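Alkane monooxygenase (Geobacillus thermodenitrificans, PDB 3B9O) is a flavin-binding protein of the luciferase-like monooxygenase family, built on a TIM-barrel fold that holds flavin mononucleotide in its pocket. Local coordinates at residues A[6-11]-A[53-58]; A[41-46]-A[94-99]; A[84-89]-A[101-106]; A[277-282]-A[373-378]. All coordinates share one frame; numbering follows the deposited sequence.

Interaction 1: A[6-11]-A[53-58]; sequences HINAFE and ALFLAD. With FMN (flavin mononucleotide), chain C.
Ala9 and Glu11 clasp the neighbouring parallel strand 53-57 through their backbones. Ala9 N donates to Ala53 O at 2.8 Å and Ala9 O accepts from Phe55 N at 2.7 Å; Glu11 then repeats the pattern, its N bonded to Phe55 O and its O to Ala57 N, the latter at 2.9 Å. The strand segments cross at -39°, the strong twist of a closed barrel.

Aromatic contact fills the face carrying Asn8, Phe10 and Phe55. Both phenylalanines have CG anti to the backbone N (chi1 -164° for Phe10), which sends both side chains out alongside one another, with the ring planes inclined at 60°. Phe55 CD2 comes to the edge of the Phe10 ring, 3.6 Å from CE1 of Phe10. Phe245 meets both rings edge-to-face.

On the other face Leu54 CD2 packs 3.5 Å from Glu11 CB, while Leu56 CD2 lies against Glu11 CG. The Glu11 chain bends at its second torsion, and its carboxylate finds Arg30 in a salt bridge and the hydroxyl of Tyr38.

Flavin mononucleotide is gripped at Asp58: its N3 donates to Asp58 O at 2.8 Å, and Asp58 N gives a weak bond to O4. The ring edge is thus read by backbone atoms of Asp58, which is consistent with the sheet bonds of strand 53-57 also setting the place of the flavin's pyrimidine end.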
# COMPACT_ATOMS: atom_id res chain seq x y z
N HIS A 6 3.28 -13.48 -4.03
CA HIS A 6 2.25 -12.46 -4.26
C HIS A 6 2.87 -11.20 -4.91
O HIS A 6 3.91 -10.70 -4.48
CB HIS A 6 1.50 -12.12 -2.95
CG HIS A 6 0.80 -13.29 -2.33
ND1 HIS A 6 -0.48 -13.69 -2.70
CD2 HIS A 6 1.17 -14.11 -1.32
CE1 HIS A 6 -0.83 -14.73 -1.97
NE2 HIS A 6 0.15 -15.02 -1.13
N ILE A 7 2.26 -10.68 -5.97
CA ILE A 7 2.79 -9.48 -6.59
C ILE A 7 1.71 -8.41 -6.72
O ILE A 7 0.65 -8.65 -7.30
CB ILE A 7 3.46 -9.78 -7.95
CG1 ILE A 7 4.73 -10.65 -7.74
CG2 ILE A 7 3.87 -8.49 -8.66
CD1 ILE A 7 5.24 -11.31 -8.95
N ASN A 8 2.02 -7.24 -6.16
CA ASN A 8 1.19 -6.04 -6.31
C ASN A 8 1.86 -5.00 -7.22
O ASN A 8 3.09 -4.85 -7.20
CB ASN A 8 0.97 -5.37 -4.96
CG ASN A 8 0.28 -6.25 -3.97
OD1 ASN A 8 -0.45 -7.18 -4.32
ND2 ASN A 8 0.48 -5.94 -2.69
N ALA A 9 1.04 -4.27 -7.96
CA ALA A 9 1.48 -3.16 -8.79
C ALA A 9 1.46 -1.91 -7.94
O ALA A 9 0.42 -1.56 -7.39
CB ALA A 9 0.54 -3.03 -9.96
N PHE A 10 2.60 -1.26 -7.78
CA PHE A 10 2.71 -0.07 -6.94
C PHE A 10 2.39 1.20 -7.74
O PHE A 10 3.05 1.51 -8.76
CB PHE A 10 4.09 0.03 -6.31
CG PHE A 10 4.18 0.97 -5.15
CD1 PHE A 10 3.19 1.01 -4.18
CD2 PHE A 10 5.30 1.80 -5.01
CE1 PHE A 10 3.29 1.88 -3.10
CE2 PHE A 10 5.42 2.65 -3.90
CZ PHE A 10 4.43 2.68 -2.95
N GLU A 11 1.41 1.94 -7.26
CA GLU A 11 0.89 3.06 -8.05
C GLU A 11 0.47 4.22 -7.14
O GLU A 11 0.42 4.07 -5.92
CB GLU A 11 -0.29 2.52 -8.90
CG GLU A 11 -0.87 3.37 -9.99
CD GLU A 11 0.15 4.07 -10.93
OE1 GLU A 11 0.73 5.07 -10.52
OE2 GLU A 11 0.32 3.66 -12.08
N ALA A 53 -2.86 -7.55 -6.83
CA ALA A 53 -3.53 -6.27 -6.55
C ALA A 53 -2.83 -5.07 -7.17
O ALA A 53 -1.64 -5.13 -7.57
CB ALA A 53 -3.70 -6.08 -5.01
N LEU A 54 -3.60 -3.99 -7.25
CA LEU A 54 -3.08 -2.66 -7.50
C LEU A 54 -2.98 -1.99 -6.14
O LEU A 54 -4.00 -1.89 -5.44
CB LEU A 54 -4.11 -1.89 -8.33
CG LEU A 54 -3.71 -0.66 -9.16
CD1 LEU A 54 -4.61 0.49 -9.02
CD2 LEU A 54 -2.22 -0.31 -9.34
N PHE A 55 -1.78 -1.54 -5.77
CA PHE A 55 -1.54 -0.94 -4.44
C PHE A 55 -1.34 0.56 -4.66
O PHE A 55 -0.37 0.99 -5.29
CB PHE A 55 -0.30 -1.60 -3.77
CG PHE A 55 -0.03 -1.15 -2.34
CD1 PHE A 55 -0.03 -2.07 -1.30
CD2 PHE A 55 0.25 0.18 -2.03
CE1 PHE A 55 0.23 -1.67 0.04
CE2 PHE A 55 0.49 0.60 -0.68
CZ PHE A 55 0.50 -0.33 0.34
N LEU A 56 -2.29 1.34 -4.17
CA LEU A 56 -2.26 2.80 -4.38
C LEU A 56 -1.75 3.50 -3.12
O LEU A 56 -2.37 3.42 -2.05
CB LEU A 56 -3.64 3.32 -4.77
CG LEU A 56 -4.07 2.94 -6.18
CD1 LEU A 56 -5.61 2.81 -6.21
CD2 LEU A 56 -3.53 3.96 -7.15
N ALA A 57 -0.61 4.16 -3.26
CA ALA A 57 -0.11 5.11 -2.25
C ALA A 57 -1.00 6.37 -2.26
O ALA A 57 -1.84 6.57 -3.17
CB ALA A 57 1.35 5.48 -2.55
N ASP A 58 -0.83 7.21 -1.25
CA ASP A 58 -1.52 8.48 -1.20
C ASP A 58 -0.86 9.42 -0.22
O ASP A 58 -0.22 8.99 0.75
CB ASP A 58 -2.97 8.33 -0.72
CG ASP A 58 -3.80 9.58 -1.01
OD1 ASP A 58 -3.55 10.27 -2.05
OD2 ASP A 58 -4.70 9.85 -0.19
N1 FMN C . 3.06 7.30 3.98
C2 FMN C . 2.04 7.90 3.33
O2 FMN C . 1.54 8.94 3.86
N3 FMN C . 1.60 7.37 2.15
C4 FMN C . 2.17 6.24 1.61
O4 FMN C . 1.75 5.77 0.54
C4A FMN C . 3.22 5.60 2.28
N5 FMN C . 3.83 4.47 1.81
C5A FMN C . 4.87 3.90 2.51
C6 FMN C . 5.52 2.75 2.05
C7 FMN C . 6.58 2.17 2.79
C7M FMN C . 7.30 0.93 2.31
C8 FMN C . 6.98 2.75 3.98
C8M FMN C . 8.11 2.15 4.78
C9 FMN C . 6.34 3.90 4.45
C9A FMN C . 5.29 4.49 3.72
N10 FMN C . 4.67 5.61 4.18
C10 FMN C . 3.66 6.17 3.49
C1' FMN C . 5.07 6.25 5.45
C2' FMN C . 4.14 5.80 6.58
O2' FMN C . 3.11 4.93 6.08
C3' FMN C . 3.46 6.92 7.38
O3' FMN C . 2.87 7.94 6.53
C4' FMN C . 4.34 7.49 8.51
O4' FMN C . 4.44 8.91 8.45
C5' FMN C . 5.76 6.91 8.57
O5' FMN C . 5.65 5.79 9.44
P FMN C . 6.86 5.29 10.38
O1P FMN C . 7.49 6.57 10.91
O2P FMN C . 6.15 4.44 11.40
O3P FMN C . 7.83 4.56 9.48

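Interaction 2: A[41-46]-A[94-99]; sequences ELAQLL and YVTKHL
Ala43 of helix 36-48 packs against Val95, Thr96 and Leu99 in the loop between helix 89-94 and strand 100-106, a contact between neighbouring beta-alpha units on the outer layer of a TIM barrel. The small Ala43 methyl lets the loop come close: Thr96 CG2 lies 3.7 Å from Ala43 CB.

Leu99 has CG anti to its backbone N (chi1 -174°), which carries CD2 over the backbone of Ala43, 3.6 Å from Ala43 O, and CD1 to within 3.9 Å of Leu46 CB. Phe51 touches both leucines.

Thr96 splits its branches by character. CG2 is turned to the helix, whereas OG1 sits between the backbone N and the carbonyl carbon (chi1 58°) and bonds to Met92 O and Arg129. The hydroxyl is thereby satisfied while the methyl does the packing.

Val95, the first residue after helix 89-94 to leave helical angles, sets CG2 against helix 36-48, 4.0 Å from Ala43 CB. The Gln44 chain crosses it at about a right angle. Glu47 adds a polar link by receiving the backbone N-H groups of Lys97, His98 and Leu99. At the more exposed margin, Gln44 CG rests 3.7 Å from Val95 CG2.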
# COMPACT_ATOMS: atom_id res chain seq x y z
N GLU A 41 -7.51 0.62 -18.21
CA GLU A 41 -6.53 -0.12 -19.05
C GLU A 41 -5.44 -0.74 -18.15
O GLU A 41 -5.07 -1.90 -18.33
CB GLU A 41 -5.88 0.83 -20.04
CG GLU A 41 -6.77 1.18 -21.28
CD GLU A 41 -6.32 2.48 -21.98
OE1 GLU A 41 -5.15 2.89 -21.80
OE2 GLU A 41 -7.16 3.09 -22.68
N LEU A 42 -4.92 0.03 -17.20
CA LEU A 42 -4.00 -0.54 -16.19
C LEU A 42 -4.56 -1.80 -15.47
O LEU A 42 -3.90 -2.86 -15.41
CB LEU A 42 -3.55 0.54 -15.18
CG LEU A 42 -2.59 0.11 -14.06
CD1 LEU A 42 -1.28 -0.58 -14.64
CD2 LEU A 42 -2.24 1.27 -13.10
N ALA A 43 -5.77 -1.66 -14.93
CA ALA A 43 -6.41 -2.74 -14.20
C ALA A 43 -6.51 -3.98 -15.10
O ALA A 43 -6.18 -5.09 -14.69
CB ALA A 43 -7.82 -2.31 -13.71
N GLN A 44 -6.89 -3.75 -16.36
CA GLN A 44 -7.02 -4.83 -17.32
C GLN A 44 -5.66 -5.50 -17.61
O GLN A 44 -5.57 -6.73 -17.67
CB GLN A 44 -7.67 -4.34 -18.63
CG GLN A 44 -9.20 -4.11 -18.51
CD GLN A 44 -9.75 -3.38 -19.74
OE1 GLN A 44 -9.27 -2.29 -20.14
NE2 GLN A 44 -10.72 -3.98 -20.36
N LEU A 45 -4.64 -4.67 -17.83
CA LEU A 45 -3.24 -5.15 -18.00
C LEU A 45 -2.83 -6.02 -16.78
O LEU A 45 -2.31 -7.14 -16.95
CB LEU A 45 -2.27 -3.97 -18.20
CG LEU A 45 -0.78 -4.36 -18.10
CD1 LEU A 45 -0.38 -5.26 -19.27
CD2 LEU A 45 0.07 -3.10 -18.06
N LEU A 46 -3.06 -5.53 -15.56
CA LEU A 46 -2.57 -6.22 -14.36
C LEU A 46 -3.27 -7.57 -14.19
O LEU A 46 -2.66 -8.54 -13.74
CB LEU A 46 -2.75 -5.34 -13.10
CG LEU A 46 -1.92 -4.04 -13.17
CD1 LEU A 46 -2.11 -3.23 -11.90
CD2 LEU A 46 -0.43 -4.32 -13.42
N TYR A 94 -14.87 -2.68 -12.14
CA TYR A 94 -15.87 -3.02 -13.19
C TYR A 94 -15.24 -3.84 -14.31
O TYR A 94 -15.85 -4.81 -14.76
CB TYR A 94 -16.60 -1.78 -13.78
CG TYR A 94 -17.53 -2.08 -14.96
CD1 TYR A 94 -18.73 -2.78 -14.77
CD2 TYR A 94 -17.20 -1.68 -16.25
CE1 TYR A 94 -19.59 -3.07 -15.87
CE2 TYR A 94 -18.04 -1.93 -17.34
CZ TYR A 94 -19.23 -2.63 -17.15
OH TYR A 94 -20.06 -2.90 -18.24
N VAL A 95 -14.00 -3.50 -14.70
CA VAL A 95 -13.32 -4.17 -15.86
C VAL A 95 -12.48 -5.37 -15.47
O VAL A 95 -11.78 -5.92 -16.30
CB VAL A 95 -12.45 -3.17 -16.68
CG1 VAL A 95 -13.32 -2.01 -17.19
CG2 VAL A 95 -11.27 -2.60 -15.81
N THR A 96 -12.53 -5.77 -14.19
CA THR A 96 -11.76 -6.92 -13.72
C THR A 96 -12.58 -7.91 -12.87
O THR A 96 -13.59 -7.54 -12.28
CB THR A 96 -10.49 -6.47 -12.90
OG1 THR A 96 -10.93 -5.67 -11.79
CG2 THR A 96 -9.52 -5.64 -13.75
N LYS A 97 -12.14 -9.19 -12.86
CA LYS A 97 -12.82 -10.24 -12.13
C LYS A 97 -12.18 -10.59 -10.78
O LYS A 97 -12.88 -10.93 -9.85
CB LYS A 97 -12.89 -11.50 -13.00
CG LYS A 97 -13.68 -12.62 -12.39
CD LYS A 97 -13.70 -13.83 -13.32
CE LYS A 97 -14.41 -15.03 -12.67
NZ LYS A 97 -14.36 -16.19 -13.63
N HIS A 98 -10.85 -10.54 -10.72
CA HIS A 98 -10.06 -11.04 -9.59
C HIS A 98 -9.10 -10.04 -8.99
O HIS A 98 -8.80 -10.13 -7.81
CB HIS A 98 -9.20 -12.20 -10.06
CG HIS A 98 -9.99 -13.38 -10.49
ND1 HIS A 98 -10.73 -14.14 -9.61
CD2 HIS A 98 -10.15 -13.96 -11.72
CE1 HIS A 98 -11.33 -15.11 -10.27
NE2 HIS A 98 -10.97 -15.05 -11.54
N LEU A 99 -8.57 -9.13 -9.82
CA LEU A 99 -7.65 -8.11 -9.34
C LEU A 99 -8.21 -7.39 -8.11
O LEU A 99 -9.38 -6.94 -8.11
CB LEU A 99 -7.30 -7.13 -10.46
CG LEU A 99 -6.21 -6.06 -10.13
CD1 LEU A 99 -4.75 -6.67 -10.08
CD2 LEU A 99 -6.27 -4.92 -11.13

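Interaction 3: A[84-89]-A[101-106]; sequences DPLMLI and FAVTFS. With FMN (flavin mononucleotide), chain C.
Ile89 reaches strand 100-106 because both of its side-chain torsions lie near -60° (chi1 -56°), folding CD1 back into the angle between Phe101 and Val103. There CD1 touches Val103 CG1 at 3.7 Å and Phe101 CB at 3.8 Å. The Ile89 and Phe101 side chains run antiparallel to one another, and CD1 meets the ring obliquely. With CG1 of Val103 anti to the carbonyl carbon (chi1 -67°), that methyl meets Ile89 and the other, CG2, meets Leu86 CD1 at 3.8 Å. Leu86 and Val103 cross at about a right angle. Pro85 CG approaches Thr104 O more loosely, at 4.1 Å.

The contact across the two segments is apolar; the turn is shaped by bonds of its own. Asp84 OD1 accepts from Met87 N at 3.1 Å, an Asx motif in which the donor stands above the carboxylate plane. Thr104 lies beside flavin mononucleotide, its CG2 3.8 Å from N3. Its hydroxyl is held by Leu56 O and Asn133 ND2, which probably holds its methyl in place beside flavin mononucleotide.

The turn thus lies across the outer face of the barrel where helix 89-94 begins. Leu122 of helix 112-125 meets both Leu86 and Ile89, and Leu56 of strand 53-57 and Ile130 of strand 130-135 reach Ile89 from the strands bordering 100-106.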
# COMPACT_ATOMS: atom_id res chain seq x y z
N ASP A 84 -7.63 11.78 -5.59
CA ASP A 84 -8.04 10.82 -4.56
C ASP A 84 -8.04 9.40 -5.14
O ASP A 84 -8.67 9.16 -6.20
CB ASP A 84 -9.44 11.17 -4.04
CG ASP A 84 -9.99 10.12 -3.09
OD1 ASP A 84 -10.97 9.48 -3.44
OD2 ASP A 84 -9.42 9.91 -2.02
N PRO A 85 -7.38 8.45 -4.45
CA PRO A 85 -7.31 7.07 -4.96
C PRO A 85 -8.63 6.29 -4.87
O PRO A 85 -8.87 5.45 -5.74
CB PRO A 85 -6.23 6.40 -4.08
CG PRO A 85 -6.21 7.19 -2.82
CD PRO A 85 -6.64 8.61 -3.16
N LEU A 86 -9.46 6.53 -3.84
CA LEU A 86 -10.74 5.80 -3.69
C LEU A 86 -11.69 6.03 -4.90
O LEU A 86 -12.43 5.12 -5.32
CB LEU A 86 -11.40 6.08 -2.32
CG LEU A 86 -10.89 5.23 -1.14
CD1 LEU A 86 -9.49 5.67 -0.71
CD2 LEU A 86 -11.87 5.29 0.07
N MET A 87 -11.64 7.22 -5.50
CA MET A 87 -12.49 7.53 -6.69
C MET A 87 -12.27 6.58 -7.92
O MET A 87 -13.15 6.40 -8.73
CB MET A 87 -12.34 9.02 -7.08
CG MET A 87 -12.81 10.03 -5.99
SD MET A 87 -14.55 9.72 -5.54
CE MET A 87 -14.43 9.40 -3.83
N LEU A 88 -11.09 5.99 -8.00
CA LEU A 88 -10.64 5.13 -9.11
C LEU A 88 -11.26 3.76 -9.06
O LEU A 88 -11.33 3.08 -10.07
CB LEU A 88 -9.10 4.97 -9.04
CG LEU A 88 -8.24 6.24 -9.23
CD1 LEU A 88 -6.78 5.90 -8.91
CD2 LEU A 88 -8.46 6.87 -10.63
N ILE A 89 -11.63 3.33 -7.87
CA ILE A 89 -11.80 1.91 -7.63
C ILE A 89 -12.95 1.31 -8.39
O ILE A 89 -12.77 0.22 -9.00
CB ILE A 89 -11.86 1.56 -6.10
CG1 ILE A 89 -10.60 2.10 -5.36
CG2 ILE A 89 -11.99 0.05 -5.91
CD1 ILE A 89 -9.23 1.60 -5.98
N PHE A 101 -7.59 -4.38 -4.78
CA PHE A 101 -7.20 -2.95 -4.76
C PHE A 101 -6.87 -2.61 -3.32
O PHE A 101 -7.73 -2.77 -2.44
CB PHE A 101 -8.35 -2.07 -5.28
CG PHE A 101 -8.73 -2.41 -6.69
CD1 PHE A 101 -9.76 -3.33 -6.94
CD2 PHE A 101 -8.01 -1.92 -7.76
CE1 PHE A 101 -10.07 -3.69 -8.25
CE2 PHE A 101 -8.33 -2.27 -9.07
CZ PHE A 101 -9.33 -3.16 -9.30
N ALA A 102 -5.63 -2.17 -3.08
CA ALA A 102 -5.26 -1.73 -1.74
C ALA A 102 -5.13 -0.22 -1.86
O ALA A 102 -4.40 0.24 -2.69
CB ALA A 102 -3.96 -2.37 -1.30
N VAL A 103 -5.84 0.51 -1.01
CA VAL A 103 -5.87 1.96 -1.01
C VAL A 103 -5.28 2.46 0.29
O VAL A 103 -5.67 2.03 1.40
CB VAL A 103 -7.30 2.57 -1.24
CG1 VAL A 103 -7.81 2.29 -2.66
CG2 VAL A 103 -8.36 2.11 -0.18
N THR A 104 -4.32 3.35 0.14
CA THR A 104 -3.71 4.05 1.29
C THR A 104 -4.69 5.13 1.71
O THR A 104 -5.24 5.85 0.88
CB THR A 104 -2.32 4.68 0.93
OG1 THR A 104 -1.40 3.63 0.61
CG2 THR A 104 -1.75 5.56 2.09
N PHE A 105 -4.92 5.20 3.02
CA PHE A 105 -5.81 6.21 3.61
C PHE A 105 -5.39 6.43 5.07
O PHE A 105 -5.20 5.48 5.83
CB PHE A 105 -7.28 5.78 3.52
CG PHE A 105 -8.20 6.67 4.33
CD1 PHE A 105 -8.54 6.32 5.65
CD2 PHE A 105 -8.65 7.89 3.83
CE1 PHE A 105 -9.37 7.15 6.42
CE2 PHE A 105 -9.50 8.72 4.58
CZ PHE A 105 -9.85 8.34 5.89
N SER A 106 -5.19 7.69 5.42
CA SER A 106 -4.69 8.10 6.74
C SER A 106 -5.75 8.12 7.84
O SER A 106 -6.89 8.56 7.63
CB SER A 106 -4.11 9.52 6.60
OG SER A 106 -3.60 9.95 7.81
N1 FMN C . 3.06 7.30 3.98
C2 FMN C . 2.04 7.90 3.33
O2 FMN C . 1.54 8.94 3.86
N3 FMN C . 1.60 7.37 2.15
C4 FMN C . 2.17 6.24 1.61
O4 FMN C . 1.75 5.77 0.54
C4A FMN C . 3.22 5.60 2.28
N5 FMN C . 3.83 4.47 1.81
C5A FMN C . 4.87 3.90 2.51
C6 FMN C . 5.52 2.75 2.05
C7 FMN C . 6.58 2.17 2.79
C7M FMN C . 7.30 0.93 2.31
C8 FMN C . 6.98 2.75 3.98
C8M FMN C . 8.11 2.15 4.78
C9 FMN C . 6.34 3.90 4.45
C9A FMN C . 5.29 4.49 3.72
N10 FMN C . 4.67 5.61 4.18
C10 FMN C . 3.66 6.17 3.49
C1' FMN C . 5.07 6.25 5.45
C2' FMN C . 4.14 5.80 6.58
O2' FMN C . 3.11 4.93 6.08
C3' FMN C . 3.46 6.92 7.38
O3' FMN C . 2.87 7.94 6.53
C4' FMN C . 4.34 7.49 8.51
O4' FMN C . 4.44 8.91 8.45
C5' FMN C . 5.76 6.91 8.57
O5' FMN C . 5.65 5.79 9.44
P FMN C . 6.86 5.29 10.38
O1P FMN C . 7.49 6.57 10.91
O2P FMN C . 6.15 4.44 11.40
O3P FMN C . 7.83 4.56 9.48

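Interaction 4: A[277-282]-A[373-378]; sequences MFAGIC and DGFNLV
Phe278 lays its ring over Gly374, whose backbone N stands above one face, with Phe278 CD2 3.6 Å from Gly374 C. A glycine without a side chain permits this close approach of ring to main chain. Asn376, on the same face of the sheet, directs OD1 to Asn8 of strand 6-12.

On the opposite face, Phe375 and Ile281 cross at a slant. Ile281 places CG2 between its backbone N and carbonyl carbon while CG1 extends anti to N (chi1 -175°), and CG2 meets Phe375 CD2 at 3.6 Å. Ala279 CB lies on the other side of that ring's plane, 4.0 Å from Phe375 CD2, so CD2 sits between the two methyls.

Asp373 starts the pairing. Its OD1 takes Met277 N at 2.8 Å through the anti lone pair, and its own N donates to Met277 O at 2.7 Å; Met277 O also accepts from Gly374 N, so two donors hold it. Beyond, Ala279 and Ile281 each bond through both N and O, ending with Val378 N to Ile281 O at 2.9 Å.

Parallel strands crossing at -32°, with Phe375 and Ile281 under Met363 of helix 356-370 and Phe278 and Asn376 facing the interior, are characteristic of a TIM barrel wall.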
# COMPACT_ATOMS: atom_id res chain seq x y z
N MET A 277 4.42 -10.69 4.45
CA MET A 277 5.48 -9.67 4.40
C MET A 277 5.76 -9.36 2.95
O MET A 277 6.00 -10.29 2.17
CB MET A 277 6.74 -10.21 5.07
CG MET A 277 6.51 -10.57 6.57
SD MET A 277 6.19 -9.15 7.63
CE MET A 277 5.85 -10.02 9.16
N PHE A 278 5.69 -8.07 2.59
CA PHE A 278 5.88 -7.56 1.23
C PHE A 278 7.11 -6.63 1.17
O PHE A 278 7.28 -5.80 2.04
CB PHE A 278 4.62 -6.79 0.77
CG PHE A 278 3.46 -7.70 0.42
CD1 PHE A 278 2.66 -8.25 1.42
CD2 PHE A 278 3.18 -8.01 -0.91
CE1 PHE A 278 1.55 -9.10 1.11
CE2 PHE A 278 2.11 -8.88 -1.25
CZ PHE A 278 1.30 -9.43 -0.23
N ALA A 279 8.00 -6.85 0.20
CA ALA A 279 9.12 -5.97 -0.05
C ALA A 279 8.84 -5.14 -1.28
O ALA A 279 8.02 -5.53 -2.11
CB ALA A 279 10.39 -6.79 -0.24
N GLY A 280 9.48 -3.97 -1.40
CA GLY A 280 9.44 -3.23 -2.67
C GLY A 280 10.50 -3.83 -3.59
O GLY A 280 11.49 -4.42 -3.14
N ILE A 281 10.28 -3.71 -4.90
CA ILE A 281 11.29 -4.09 -5.89
C ILE A 281 11.06 -3.27 -7.15
O ILE A 281 9.93 -3.03 -7.55
CB ILE A 281 11.27 -5.64 -6.22
CG1 ILE A 281 12.45 -6.01 -7.17
CG2 ILE A 281 9.94 -6.07 -6.76
CD1 ILE A 281 12.79 -7.49 -7.24
N CYS A 282 12.15 -2.81 -7.75
CA CYS A 282 12.12 -2.21 -9.07
C CYS A 282 12.77 -3.19 -10.04
O CYS A 282 13.82 -3.77 -9.74
CB CYS A 282 12.87 -0.88 -9.11
SG CYS A 282 12.56 0.29 -7.77
N ASP A 373 6.89 -12.71 1.52
CA ASP A 373 5.77 -13.42 0.89
C ASP A 373 5.39 -12.83 -0.45
O ASP A 373 4.74 -13.49 -1.24
CB ASP A 373 4.54 -13.37 1.80
CG ASP A 373 4.77 -14.09 3.12
OD1 ASP A 373 4.79 -13.43 4.17
OD2 ASP A 373 4.97 -15.32 3.07
N GLY A 374 5.77 -11.59 -0.70
CA GLY A 374 5.39 -10.92 -1.95
C GLY A 374 6.14 -9.62 -2.15
O GLY A 374 6.96 -9.23 -1.32
N PHE A 375 5.84 -8.96 -3.25
CA PHE A 375 6.48 -7.72 -3.62
C PHE A 375 5.46 -6.67 -4.06
O PHE A 375 4.45 -6.99 -4.72
CB PHE A 375 7.48 -7.94 -4.79
CG PHE A 375 8.63 -8.85 -4.44
CD1 PHE A 375 8.50 -10.23 -4.57
CD2 PHE A 375 9.81 -8.33 -3.93
CE1 PHE A 375 9.55 -11.09 -4.25
CE2 PHE A 375 10.89 -9.18 -3.63
CZ PHE A 375 10.74 -10.57 -3.78
N ASN A 376 5.78 -5.43 -3.75
CA ASN A 376 5.13 -4.31 -4.44
C ASN A 376 6.07 -3.88 -5.56
O ASN A 376 7.21 -3.47 -5.28
CB ASN A 376 4.89 -3.11 -3.53
CG ASN A 376 3.65 -3.24 -2.70
OD1 ASN A 376 2.86 -4.18 -2.84
ND2 ASN A 376 3.47 -2.27 -1.80
N LEU A 377 5.61 -4.03 -6.80
CA LEU A 377 6.41 -3.65 -7.96
C LEU A 377 6.35 -2.13 -8.23
O LEU A 377 5.31 -1.57 -8.62
CB LEU A 377 6.04 -4.50 -9.19
CG LEU A 377 6.77 -4.23 -10.52
CD1 LEU A 377 8.28 -4.42 -10.43
CD2 LEU A 377 6.20 -5.13 -11.60
N VAL A 378 7.51 -1.50 -8.05
CA VAL A 378 7.72 -0.09 -8.21
C VAL A 378 7.99 0.21 -9.70
O VAL A 378 8.74 -0.53 -10.36
CB VAL A 378 8.94 0.40 -7.34
CG1 VAL A 378 9.15 1.93 -7.46
CG2 VAL A 378 8.75 -0.00 -5.85

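How the interactions relate
Interactions 1 and 4 are strand pairings in the barrel wall, joined through strand 6-12, where Asn8 N and O bond to Phe375 O and Leu377 N. Interaction 3 belongs to the same sheet through Leu56 N and Ala102 O, but its own contact is side-chain packing on the outer face. Interaction 2 is farthest from the chain centre, about 18 Å, and partly reaches the surface; Leu46 and Leu99 link it to interaction 1. Chemistry follows place: backbone hydrogen bonds dominate 1 and 4, whereas 2 and 3 rest on apolar branches. The flavin is touched by 1 and 3, but of the two it is hydrogen-bonded only at interaction 1, through Asp58, where one bond is weak.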